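Local atomic coordinates of o-succinylbenzoate synthase (Synechococcus elongatus, PDB entry 2OZT), a protein that catalyses the metal-dependent dehydration of 2-succinyl-6-hydroxy-2,4-cyclohexadiene-1-carboxylate to 2-succinylbenzoate, a step on the way to phylloquinone. Residues S116-A119 and A120-Q123; R174-A177 and N178-F181; F181-L184 and D185-G188; Q197-P200 and P201-Q205. All coordinates share one frame; numbering follows the deposited sequence. Where two conformers were deposited one is given.

Contact 1. Residues S116-A119 and A120-Q123; sequences SGQA and ALEQ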
# COMPACT_ATOMS: atom_id res chain seq x y z
N SER A 116 4.43 -3.72 -18.05
CA SER A 116 4.50 -5.09 -18.53
C SER A 116 5.20 -5.18 -19.87
O SER A 116 5.21 -4.23 -20.67
CB SER A 116 3.11 -5.71 -18.64
OG SER A 116 2.31 -5.00 -19.56
N GLY A 117 5.77 -6.33 -20.13
CA GLY A 117 6.43 -6.57 -21.40
C GLY A 117 7.75 -5.88 -21.60
O GLY A 117 8.42 -5.49 -20.65
N GLN A 118 8.10 -5.71 -22.87
CA GLN A 118 9.40 -5.24 -23.26
C GLN A 118 9.66 -3.81 -22.80
O GLN A 118 10.82 -3.38 -22.76
CB GLN A 118 9.50 -5.31 -24.79
CG GLN A 118 10.59 -6.17 -25.28
CD GLN A 118 10.45 -6.47 -26.76
OE1 GLN A 118 9.45 -7.04 -27.22
NE2 GLN A 118 11.47 -6.10 -27.53
N ALA A 119 8.58 -3.12 -22.43
CA ALA A 119 8.61 -1.74 -21.88
C ALA A 119 9.61 -1.63 -20.75
O ALA A 119 10.29 -0.59 -20.59
CB ALA A 119 7.27 -1.32 -21.39
N ALA A 120 9.68 -2.67 -19.93
CA ALA A 120 10.59 -2.66 -18.79
C ALA A 120 12.01 -2.29 -19.19
O ALA A 120 12.73 -1.67 -18.41
CB ALA A 120 10.57 -3.99 -18.07
N LEU A 121 12.42 -2.70 -20.40
CA LEU A 121 13.81 -2.55 -20.80
C LEU A 121 14.17 -1.10 -21.14
O LEU A 121 15.35 -0.79 -21.24
CB LEU A 121 14.10 -3.46 -22.01
CG LEU A 121 13.88 -4.95 -21.75
CD1 LEU A 121 14.16 -5.69 -23.09
CD2 LEU A 121 14.82 -5.45 -20.69
N GLU A 122 13.16 -0.24 -21.27
CA GLU A 122 13.42 1.14 -21.68
C GLU A 122 12.94 2.10 -20.60
O GLU A 122 13.17 3.31 -20.71
CB GLU A 122 12.74 1.49 -23.02
CG GLU A 122 11.20 1.49 -22.91
CD GLU A 122 10.45 1.15 -24.21
OE1 GLU A 122 11.07 0.64 -25.17
OE2 GLU A 122 9.22 1.33 -24.22
N GLN A 123 12.31 1.58 -19.55
CA GLN A 123 11.69 2.45 -18.54
C GLN A 123 12.46 2.59 -17.23
O GLN A 123 12.08 3.42 -16.39
CB GLN A 123 10.28 1.97 -18.18
CG GLN A 123 9.26 2.18 -19.29
CD GLN A 123 7.87 1.72 -18.90
OE1 GLN A 123 7.63 1.21 -17.80
NE2 GLN A 123 6.92 1.88 -19.83
O HOH W 1 11.94 -1.99 -24.93

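Contact 2. Residues R174-A177 and N178-F181; sequences RATA and NRWF. With PO4 (phosphate ion), chain C.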
# COMPACT_ATOMS: atom_id res chain seq x y z
N ARG A 174 -1.36 -22.48 -10.52
CA ARG A 174 -0.40 -23.11 -9.64
C ARG A 174 0.76 -23.75 -10.44
O ARG A 174 1.91 -23.65 -10.06
CB ARG A 174 -1.09 -24.13 -8.73
CG ARG A 174 -2.04 -23.53 -7.67
CD ARG A 174 -2.84 -24.61 -6.90
NE ARG A 174 -3.75 -25.26 -7.86
CZ ARG A 174 -3.76 -26.56 -8.13
NH1 ARG A 174 -2.97 -27.40 -7.49
NH2 ARG A 174 -4.60 -27.02 -9.07
N ALA A 175 0.45 -24.42 -11.55
CA ALA A 175 1.53 -25.09 -12.30
C ALA A 175 2.47 -24.03 -12.89
O ALA A 175 3.67 -24.22 -12.91
CB ALA A 175 0.91 -25.93 -13.41
N THR A 176 1.90 -22.93 -13.39
CA THR A 176 2.70 -21.81 -13.91
C THR A 176 3.63 -21.20 -12.84
O THR A 176 4.79 -20.92 -13.11
CB THR A 176 1.80 -20.72 -14.50
OG1 THR A 176 1.09 -21.28 -15.62
CG2 THR A 176 2.60 -19.47 -15.01
N ALA A 177 3.08 -20.97 -11.64
CA ALA A 177 3.88 -20.43 -10.56
C ALA A 177 5.05 -21.36 -10.27
O ALA A 177 6.20 -20.94 -10.12
CB ALA A 177 3.03 -20.27 -9.30
N ASN A 178 4.76 -22.66 -10.20
CA ASN A 178 5.81 -23.60 -9.91
C ASN A 178 6.93 -23.60 -10.96
O ASN A 178 8.12 -23.65 -10.61
CB ASN A 178 5.20 -24.98 -9.72
CG ASN A 178 5.99 -25.79 -8.78
OD1 ASN A 178 5.67 -25.88 -7.59
ND2 ASN A 178 7.07 -26.37 -9.27
N ARG A 179 6.54 -23.51 -12.24
CA ARG A 179 7.54 -23.45 -13.33
C ARG A 179 8.38 -22.16 -13.23
O ARG A 179 9.60 -22.19 -13.41
CB ARG A 179 6.86 -23.56 -14.69
CG ARG A 179 6.33 -24.98 -14.96
CD ARG A 179 6.14 -25.26 -16.47
NE ARG A 179 5.38 -24.18 -17.13
CZ ARG A 179 4.07 -24.00 -17.01
NH1 ARG A 179 3.33 -24.84 -16.29
NH2 ARG A 179 3.48 -22.98 -17.63
N TRP A 180 7.72 -21.04 -12.89
CA TRP A 180 8.44 -19.78 -12.68
C TRP A 180 9.44 -19.84 -11.54
O TRP A 180 10.58 -19.37 -11.67
CB TRP A 180 7.43 -18.68 -12.37
CG TRP A 180 7.16 -17.73 -13.52
CD1 TRP A 180 6.03 -17.68 -14.28
CD2 TRP A 180 8.00 -16.68 -13.97
NE1 TRP A 180 6.12 -16.63 -15.20
CE2 TRP A 180 7.33 -16.01 -15.01
CE3 TRP A 180 9.26 -16.21 -13.56
CZ2 TRP A 180 7.90 -14.89 -15.68
CZ3 TRP A 180 9.83 -15.13 -14.24
CH2 TRP A 180 9.13 -14.47 -15.25
N PHE A 181 9.06 -20.44 -10.42
CA PHE A 181 10.00 -20.53 -9.33
C PHE A 181 11.18 -21.43 -9.64
O PHE A 181 12.28 -21.17 -9.18
CB PHE A 181 9.30 -20.90 -8.01
CG PHE A 181 8.54 -19.73 -7.42
CD1 PHE A 181 9.25 -18.64 -6.94
CD2 PHE A 181 7.16 -19.73 -7.37
CE1 PHE A 181 8.56 -17.53 -6.42
CE2 PHE A 181 6.48 -18.64 -6.86
CZ PHE A 181 7.18 -17.53 -6.40
P PO4 C . -5.33 -23.73 -10.84
O1 PO4 C . -6.35 -22.73 -11.35
O2 PO4 C . -6.02 -24.51 -9.74
O3 PO4 C . -4.81 -24.66 -11.92
O4 PO4 C . -4.16 -23.04 -10.19

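Contact 3. Residues F181-L184 and D185-G188; sequences FAWL and DRHG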
# COMPACT_ATOMS: atom_id res chain seq x y z
N PHE A 181 9.06 -20.44 -10.42
CA PHE A 181 10.00 -20.53 -9.33
C PHE A 181 11.18 -21.43 -9.64
O PHE A 181 12.28 -21.17 -9.18
CB PHE A 181 9.30 -20.90 -8.01
CG PHE A 181 8.54 -19.73 -7.42
CD1 PHE A 181 9.25 -18.64 -6.94
CD2 PHE A 181 7.16 -19.73 -7.37
CE1 PHE A 181 8.56 -17.53 -6.42
CE2 PHE A 181 6.48 -18.64 -6.86
CZ PHE A 181 7.18 -17.53 -6.40
N ALA A 182 10.94 -22.45 -10.46
CA ALA A 182 12.04 -23.37 -10.87
C ALA A 182 12.98 -22.61 -11.80
O ALA A 182 14.21 -22.70 -11.65
CB ALA A 182 11.49 -24.59 -11.53
N TRP A 183 12.42 -21.82 -12.72
CA TRP A 183 13.24 -20.97 -13.59
C TRP A 183 14.05 -19.97 -12.79
O TRP A 183 15.25 -19.75 -13.05
CB TRP A 183 12.36 -20.20 -14.58
CG TRP A 183 13.15 -19.45 -15.65
CD1 TRP A 183 13.46 -19.92 -16.89
CD2 TRP A 183 13.69 -18.13 -15.57
NE1 TRP A 183 14.15 -18.96 -17.60
CE2 TRP A 183 14.32 -17.86 -16.81
CE3 TRP A 183 13.70 -17.14 -14.59
CZ2 TRP A 183 14.97 -16.66 -17.08
CZ3 TRP A 183 14.35 -15.92 -14.86
CH2 TRP A 183 14.97 -15.70 -16.10
N LEU A 184 13.43 -19.36 -11.78
CA LEU A 184 14.13 -18.36 -10.99
C LEU A 184 15.27 -18.98 -10.17
O LEU A 184 16.30 -18.34 -9.95
CB LEU A 184 13.15 -17.60 -10.07
CG LEU A 184 12.26 -16.57 -10.77
CD1 LEU A 184 11.09 -16.17 -9.87
CD2 LEU A 184 13.03 -15.29 -11.18
N ASP A 185 15.07 -20.21 -9.73
CA ASP A 185 16.16 -20.92 -9.05
C ASP A 185 17.36 -21.11 -9.99
O ASP A 185 18.51 -20.93 -9.57
CB ASP A 185 15.67 -22.26 -8.51
CG ASP A 185 16.72 -22.94 -7.69
OD1 ASP A 185 17.07 -22.40 -6.62
OD2 ASP A 185 17.23 -24.00 -8.15
N ARG A 186 17.11 -21.45 -11.24
CA ARG A 186 18.19 -21.64 -12.21
C ARG A 186 18.83 -20.34 -12.72
O ARG A 186 20.04 -20.31 -12.98
CB ARG A 186 17.70 -22.44 -13.42
CG ARG A 186 17.05 -23.78 -13.10
CD ARG A 186 16.83 -24.62 -14.36
NE ARG A 186 15.87 -24.01 -15.29
CZ ARG A 186 14.57 -24.29 -15.31
NH1 ARG A 186 14.07 -25.17 -14.45
NH2 ARG A 186 13.78 -23.68 -16.18
N HIS A 187 18.02 -19.30 -12.90
CA HIS A 187 18.40 -18.12 -13.71
C HIS A 187 18.29 -16.79 -12.97
O HIS A 187 18.65 -15.72 -13.50
CB HIS A 187 17.53 -18.06 -14.96
CG HIS A 187 17.65 -19.26 -15.84
ND1 HIS A 187 18.82 -19.57 -16.51
CD2 HIS A 187 16.77 -20.24 -16.15
CE1 HIS A 187 18.65 -20.69 -17.19
NE2 HIS A 187 17.42 -21.12 -16.99
N GLY A 188 17.73 -16.86 -11.77
CA GLY A 188 17.63 -15.71 -10.92
C GLY A 188 18.97 -15.26 -10.40
O GLY A 188 20.02 -15.84 -10.68

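Contact 4. Residues Q197-P200 and P201-Q205; sequences QPLP and PDQWQ. With PO4 (phosphate ion), chain C.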
# COMPACT_ATOMS: atom_id res chain seq x y z
N GLN A 197 2.67 -11.85 -4.80
CA GLN A 197 1.34 -12.44 -5.08
C GLN A 197 1.33 -13.38 -6.31
O GLN A 197 0.64 -13.11 -7.28
CB GLN A 197 0.25 -11.35 -5.13
CG GLN A 197 -1.15 -11.92 -4.88
CD GLN A 197 -1.42 -12.21 -3.43
OE1 GLN A 197 -1.09 -11.39 -2.54
NE2 GLN A 197 -2.02 -13.36 -3.13
N PRO A 198 2.10 -14.47 -6.23
CA PRO A 198 2.10 -15.32 -7.43
C PRO A 198 0.75 -15.96 -7.70
O PRO A 198 0.40 -16.17 -8.88
CB PRO A 198 3.16 -16.37 -7.11
CG PRO A 198 3.27 -16.41 -5.62
CD PRO A 198 3.05 -14.94 -5.22
N LEU A 199 -0.03 -16.21 -6.66
CA LEU A 199 -1.34 -16.88 -6.81
C LEU A 199 -2.42 -15.99 -6.24
O LEU A 199 -2.11 -15.16 -5.38
CB LEU A 199 -1.34 -18.24 -6.09
CG LEU A 199 -0.28 -19.27 -6.49
CD1 LEU A 199 -0.36 -20.47 -5.56
CD2 LEU A 199 -0.53 -19.67 -7.93
N PRO A 200 -3.67 -16.19 -6.67
CA PRO A 200 -4.76 -15.39 -6.09
C PRO A 200 -4.95 -15.76 -4.62
O PRO A 200 -4.58 -16.82 -4.18
CB PRO A 200 -5.99 -15.75 -6.93
CG PRO A 200 -5.65 -17.04 -7.62
CD PRO A 200 -4.13 -17.16 -7.69
N PRO A 201 -5.49 -14.82 -3.82
CA PRO A 201 -5.65 -15.02 -2.40
C PRO A 201 -6.43 -16.25 -2.00
O PRO A 201 -6.19 -16.75 -0.91
CB PRO A 201 -6.38 -13.77 -1.94
CG PRO A 201 -5.98 -12.75 -2.93
CD PRO A 201 -5.85 -13.45 -4.24
N ASP A 202 -7.32 -16.75 -2.85
CA ASP A 202 -8.09 -17.92 -2.46
C ASP A 202 -7.22 -19.17 -2.36
O ASP A 202 -7.62 -20.15 -1.68
CB ASP A 202 -9.27 -18.16 -3.43
CG ASP A 202 -8.81 -18.53 -4.81
OD1 ASP A 202 -8.18 -17.69 -5.47
OD2 ASP A 202 -9.06 -19.69 -5.24
N GLN A 203 -6.08 -19.20 -3.07
CA GLN A 203 -5.18 -20.35 -3.07
C GLN A 203 -4.15 -20.22 -1.97
O GLN A 203 -2.96 -20.37 -2.19
CB GLN A 203 -4.51 -20.49 -4.45
CG GLN A 203 -5.54 -20.81 -5.56
CD GLN A 203 -4.96 -21.15 -6.90
OE1 GLN A 203 -3.96 -20.59 -7.32
NE2 GLN A 203 -5.62 -22.08 -7.60
N TRP A 204 -4.63 -19.98 -0.76
CA TRP A 204 -3.72 -19.73 0.36
C TRP A 204 -2.84 -20.91 0.73
O TRP A 204 -1.69 -20.74 1.12
CB TRP A 204 -4.48 -19.21 1.57
CG TRP A 204 -5.42 -20.20 2.24
CD1 TRP A 204 -6.77 -20.33 2.02
CD2 TRP A 204 -5.08 -21.15 3.25
NE1 TRP A 204 -7.28 -21.32 2.84
CE2 TRP A 204 -6.26 -21.84 3.60
CE3 TRP A 204 -3.88 -21.49 3.88
CZ2 TRP A 204 -6.28 -22.85 4.57
CZ3 TRP A 204 -3.90 -22.51 4.86
CH2 TRP A 204 -5.11 -23.16 5.18
N GLN A 205 -3.36 -22.13 0.61
CA GLN A 205 -2.55 -23.29 0.96
C GLN A 205 -1.38 -23.46 0.02
O GLN A 205 -0.25 -23.77 0.47
CB GLN A 205 -3.36 -24.58 0.99
CG GLN A 205 -4.62 -24.49 1.82
CD GLN A 205 -5.90 -24.18 1.02
OE1 GLN A 205 -5.93 -23.35 0.08
NE2 GLN A 205 -6.98 -24.88 1.40
P PO4 C . -5.33 -23.73 -10.84
O1 PO4 C . -6.35 -22.73 -11.35
O2 PO4 C . -6.02 -24.51 -9.74
O3 PO4 C . -4.81 -24.66 -11.92
O4 PO4 C . -4.16 -23.04 -10.19

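Contact 1. Residues S116-A119 and A120-Q123
Gln123 folds back over Ala119 at the start of helix 120-129, the first helix after strand 112-114 in the barrel domain. Its CG lies beside the backbone N (chi1 -71°), and beyond CG the chain is extended, which carries it back along the preceding turn. Gln123 CB sits 3.5 Å from Ala119 O, and Gln123 CG is nearer to Ala119 O, at 3.2 Å. CD is near both Ala119 O and Ala119 CB, and Gln123 NE2 ends 3.6 Å from Ala119 CB. OE1 accepts a hydrogen bond from the backbone N of Gly115. An alanine in place of Gln123 would probably leave that Gly115 N-H without its mate and uncover the methyl of Ala119.

The backbone opens with i to i+3 bonds. Ala120 N donates to Gly117 O, Leu121 N to Gln118 O at 2.9 Å, and Glu122 N to Ala119 O at 3.0 Å. Each donor stands above its carbonyl plane, in keeping with the 3-10 segment at 118-119. Glu122 brings its CG to 3.2 Å from Ala119 O. A water donates to Gln118 O and to Glu122 OE1, 2.8 Å from each. Leu121 lays CB and CG beside Gln118 O and also packs on helix 144-157. The carbonyls of Gly117, Gln118 and Ala119 thus each take a backbone N-H, a water adds a second donor at Gln118 O, and the Gln123 amide ties the turn back to Gly115.

Contact 2. Residues R174-A177 and N178-F181
The Trp180 indole has Thr176 O at its edge, in the ring plane, with CD1 3.7 Å from that oxygen. This is an i, i+4 contact on helix 174-187, the helix of a beta-alpha-beta unit in the enolase-type barrel. Thr176 CG2 lies alongside Trp180, 3.9 Å from CD1. Outside the two segments, Trp180 stacks on Trp172 and packs against helix 144-157. The Arg174 guanidinium meets a phosphate oxygen at its edge, in plane. Both NE and NH2 of Arg174 donate to phosphate O2, each at 3.0 Å. The ion is probably from the crystallisation liquor. The Arg179 guanidinium lies with one face over Thr176 CA. A bend at chi3 (-49°) brings it back along the helix. Thr176 OG1 is hydrogen-bonded to Asp173 OD1. The Phe181 ring meets Ala177 O obliquely, with CD2 3.2 Å away, and its other contacts include Val214. An alanine for Phe181 would probably open a gap beside Ala177 O and strip Val214 of a packing partner.

Four i to i+4 backbone bonds tie the turns, from Asn178 N to Arg174 O through to Phe181 N to Ala177 O. At the helix start, Arg174 N donates to phosphate O4 at 2.9 Å, with an N-H...O angle of 160°.

Contact 3. Residues F181-L184 and D185-G188
Helix 174-187 runs out here through i to i+4 bonds, of which the last two, His187 N to Trp183 O and Gly188 N to Leu184 O, are more bent (N-H...O 136° each) than the two before. Gly188 is the first residue to leave helical geometry. This is the C-terminal end of the helix in a beta-alpha-beta unit of the barrel, before strand 192-196.

The main side-chain pair is Trp183 and His187, one turn apart. Trp183 CG is anti to the backbone N (chi1 -171°), which swings the indole toward the helix end. His187 then sets its CB over the six-membered ring in a CH-pi contact, 3.5 Å from the centroid. The imidazole lies obliquely to the five-membered ring. The Arg186 guanidinium covers Ala182 O and Trp183 CA with one face. Its plane stands nearly at right angles to the indole.

Beyond the two segments, Trp183 and Leu184 both rest on Leu151 of helix 144-157, and Leu184 also touches Val195 of strand 192-196. Asp185 OD1 is hydrogen-bonded to Thr215 OG1. The closest approach of the two rings is His187 CD2 to Trp183 NE1, at 3.3 Å.

Contact 4. Residues Q197-P200 and P201-Q205
Pro200 and Gln203 are joined by a backbone hydrogen bond, Gln203 N to Pro200 O at 3.0 Å, which closes a type I beta turn. Gln203 is also the N-cap residue of helix 204-213. A second bond lies within the loop: Gln197 NE2 donates to Leu199 O at 2.9 Å, nearly straight to the carbonyl and in the plane of the amide. The same amide is also held by Asp221 N at OE1 and Ser223 OG at NE2, which fixes its rotation.

The packing sets carbon against oxygen or carbon. Gln203 OE1 comes to 3.5 Å from Pro200 CD and 3.6 Å from Leu199 CD2. Asp202 OD1 lies 3.3 Å from Pro200 CB, brought there by a first torsion of 67°. Pro200 CB also packs on Pro201 CD, 3.5 Å away.

Gln203 NE2 donates a hydrogen bond to O4 of a phosphate, probably from the crystallisation liquor, at 3.1 Å, and a weak one to O2.

The loop follows strand 192-196, which ends in the magnesium ligand Glu196; in this crystal a sodium ion is bound by Asp167, Asp221 and Glu222. Leu199 packs on Ala177 of helix 174-187 and on Leu210 of helix 204-213, and Pro198 rests on Leu207.

Contacts 2 and 3 are successive parts of helix 174-187 and share Phe181; their centres are 10 Å apart. Contact 4 lies in the loop after the next strand and touches both. Phe181 CE2 meets Pro198 CB at 4.0 Å, and Arg174 CG meets Gln203 OE1 at 3.5 Å. One phosphate joins contacts 2 and 4, since Arg174 and Gln203 both bond to it. Contact 1 stands apart, its nearest atoms about 10 Å from those of contact 2. Contact 4 is nearest the active site: the Gln197 side chain is about 4 Å from the bound sodium ion. In contact 1, Gly117 is about 8 Å from the side chain of Lys138, the predicted proton donor.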